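Local coordinates for DNA polymerase beta (Leishmania infantum, PDB 4P4M), which catalyses template-directed addition of deoxynucleotides to DNA and probably serves in base excision repair as a family X DNA polymerase, at residues K154-E159 against K268-D273. Numbering follows the deposited sequence. Where two conformers were deposited one is given.
Sequences KIPMQE and KARRVD. With nucleotides of chain B.
The guanidinium of Arg270 lies between two aliphatic groups: Ile155 CG1 sits 3.6 Å above the plane on one face, offset toward the rim, and CB of Lys268, two residues earlier in the same chain, lies over the centre of the opposite face. Glu159 comes at the edge from the opposite direction, and the two flat groups are turned 40° against each other. Arg270 grips it side-on with two nitrogens: NE donates to Glu159 OE1 and NH2 to Glu159 OE2, both at 3.0 Å and both nearly straight at 174°. The bonds leave in the guanidinium plane but reach the carboxylate oxygens from above their plane. Glutamate suits this place because, with CG anti to the backbone N (chi1 -168°) and the chain extended beyond it, it spans from the first turn of helix 157-175 to the strand. Arginine in turn offers two parallel donors, and its bend at chi2 turns CD to 3.8 Å from Ile155 CG1. Branched, apolar Ile155 can thus serve the flat face with CG1 while its CD1 meets Arg270 CB and CG, each 4.0 Å away. Both segments belong to the palm of the polymerase, where strands 155-156 and 270-277 both pair with strand 193-203, the first antiparallel and the second parallel; that strand carries the magnesium ligands Asp196 and Asp198, and the salt bridge ties the start of the helix to the sheet beside the metal site. Pro156, lacking a backbone N-H to satisfy, suits the N-cap position of that helix and brings its CD to 3.7 Å from Arg270 NH2, crossing the arginine at about a right angle. The buried carboxylate has further partners: OE1 also bonds His163 NE2 and accepts from a water that donates in turn to Lys268 O, while a second water links OE2 to Lys268 N.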
# COMPACT_ATOMS: atom_id res chain seq x y z
N LYS A 154 -14.69 -8.79 2.50
CA LYS A 154 -13.32 -9.28 2.62
C LYS A 154 -12.97 -10.27 1.50
O LYS A 154 -13.84 -10.92 0.94
CB LYS A 154 -13.06 -9.88 4.01
CG LYS A 154 -14.17 -10.76 4.58
CD LYS A 154 -13.98 -10.94 6.09
CE LYS A 154 -15.08 -11.79 6.72
NZ LYS A 154 -15.00 -13.22 6.33
N ILE A 155 -11.68 -10.34 1.17
CA ILE A 155 -11.18 -11.22 0.11
C ILE A 155 -10.72 -12.57 0.71
O ILE A 155 -9.82 -12.59 1.55
CB ILE A 155 -9.94 -10.60 -0.58
CG1 ILE A 155 -10.19 -9.12 -0.94
CG2 ILE A 155 -9.55 -11.42 -1.82
CD1 ILE A 155 -8.95 -8.41 -1.52
N PRO A 156 -11.32 -13.69 0.27
CA PRO A 156 -10.86 -15.00 0.74
C PRO A 156 -9.46 -15.30 0.20
O PRO A 156 -9.14 -14.90 -0.92
CB PRO A 156 -11.85 -15.99 0.10
CG PRO A 156 -12.95 -15.16 -0.49
CD PRO A 156 -12.37 -13.80 -0.76
N MET A 157 -8.65 -16.00 0.99
CA MET A 157 -7.28 -16.34 0.59
C MET A 157 -7.21 -16.93 -0.82
O MET A 157 -6.33 -16.57 -1.60
CB MET A 157 -6.63 -17.29 1.61
CG MET A 157 -5.25 -17.82 1.17
SD MET A 157 -4.42 -18.86 2.40
CE MET A 157 -3.98 -17.66 3.64
N GLN A 158 -8.14 -17.82 -1.16
CA GLN A 158 -8.12 -18.44 -2.48
C GLN A 158 -8.16 -17.41 -3.62
O GLN A 158 -7.53 -17.60 -4.65
CB GLN A 158 -9.24 -19.48 -2.66
CG GLN A 158 -10.66 -18.94 -2.49
CD GLN A 158 -11.26 -18.35 -3.78
OE1 GLN A 158 -10.72 -18.54 -4.88
NE2 GLN A 158 -12.37 -17.64 -3.64
N GLU A 159 -8.91 -16.33 -3.42
CA GLU A 159 -8.96 -15.30 -4.46
C GLU A 159 -7.68 -14.45 -4.50
O GLU A 159 -7.23 -14.06 -5.58
CB GLU A 159 -10.21 -14.41 -4.33
CG GLU A 159 -10.42 -13.53 -5.57
CD GLU A 159 -11.57 -12.54 -5.42
OE1 GLU A 159 -11.38 -11.35 -5.76
OE2 GLU A 159 -12.66 -12.96 -4.96
N LYS A 268 -16.08 -9.71 -7.55
CA LYS A 268 -16.18 -8.36 -6.99
C LYS A 268 -14.92 -7.56 -7.34
O LYS A 268 -13.82 -8.12 -7.42
CB LYS A 268 -16.25 -8.44 -5.46
CG LYS A 268 -17.52 -9.11 -4.89
CD LYS A 268 -17.43 -9.13 -3.35
CE LYS A 268 -18.68 -9.73 -2.70
NZ LYS A 268 -18.73 -11.22 -2.80
N ALA A 269 -15.06 -6.24 -7.50
CA ALA A 269 -13.89 -5.37 -7.56
C ALA A 269 -13.24 -5.28 -6.17
O ALA A 269 -13.94 -5.21 -5.15
CB ALA A 269 -14.28 -3.99 -8.10
N ARG A 270 -11.91 -5.27 -6.12
CA ARG A 270 -11.16 -5.25 -4.86
C ARG A 270 -10.23 -4.04 -4.79
O ARG A 270 -9.76 -3.56 -5.82
CB ARG A 270 -10.28 -6.51 -4.73
CG ARG A 270 -10.99 -7.85 -4.94
CD ARG A 270 -12.17 -8.02 -3.97
NE ARG A 270 -12.60 -9.43 -3.85
CZ ARG A 270 -13.44 -9.86 -2.91
NH1 ARG A 270 -13.93 -8.99 -2.03
NH2 ARG A 270 -13.78 -11.14 -2.84
N ARG A 271 -9.94 -3.58 -3.57
CA ARG A 271 -8.91 -2.56 -3.39
C ARG A 271 -7.52 -3.14 -3.66
O ARG A 271 -7.12 -4.13 -3.04
CB ARG A 271 -8.97 -1.95 -1.98
CG ARG A 271 -10.19 -1.07 -1.79
CD ARG A 271 -10.14 -0.29 -0.47
NE ARG A 271 -10.07 -1.16 0.70
CZ ARG A 271 -9.01 -1.26 1.50
NH1 ARG A 271 -7.92 -0.53 1.27
NH2 ARG A 271 -9.04 -2.08 2.54
N VAL A 272 -6.83 -2.53 -4.62
CA VAL A 272 -5.49 -2.96 -5.01
C VAL A 272 -4.52 -1.81 -4.80
O VAL A 272 -4.72 -0.72 -5.32
CB VAL A 272 -5.46 -3.46 -6.48
CG1 VAL A 272 -4.02 -3.81 -6.92
CG2 VAL A 272 -6.39 -4.68 -6.66
N ASP A 273 -3.47 -2.05 -4.00
CA ASP A 273 -2.41 -1.06 -3.75
C ASP A 273 -1.10 -1.58 -4.34
O ASP A 273 -0.70 -2.70 -4.04
CB ASP A 273 -2.23 -0.83 -2.23
CG ASP A 273 -3.42 -0.12 -1.58
OD1 ASP A 273 -4.33 0.36 -2.30
OD2 ASP A 273 -3.42 -0.02 -0.34
P DA B 5 -6.05 2.41 2.54
OP1 DA B 5 -6.57 1.62 1.40
OP2 DA B 5 -6.40 2.00 3.91
O5' DA B 5 -4.48 2.49 2.36
C5' DA B 5 -3.65 1.38 2.52
C4' DA B 5 -2.24 1.77 2.14
O4' DA B 5 -1.83 2.94 2.89
C3' DA B 5 -1.23 0.69 2.52
O3' DA B 5 -0.04 0.83 1.73
C2' DA B 5 -1.04 1.02 4.00
C1' DA B 5 -0.90 2.54 3.90
N9 DA B 5 -1.13 3.32 5.12
C8 DA B 5 -2.31 3.68 5.71
N7 DA B 5 -2.17 4.43 6.79
C5 DA B 5 -0.80 4.58 6.92
C6 DA B 5 0.02 5.27 7.85
N6 DA B 5 -0.46 5.96 8.90
N1 DA B 5 1.36 5.21 7.68
C2 DA B 5 1.84 4.52 6.63
N3 DA B 5 1.17 3.84 5.70
C4 DA B 5 -0.15 3.91 5.89
O HOH W 1 -11.65 -9.70 -8.18
O HOH W 2 -15.26 -11.90 -5.80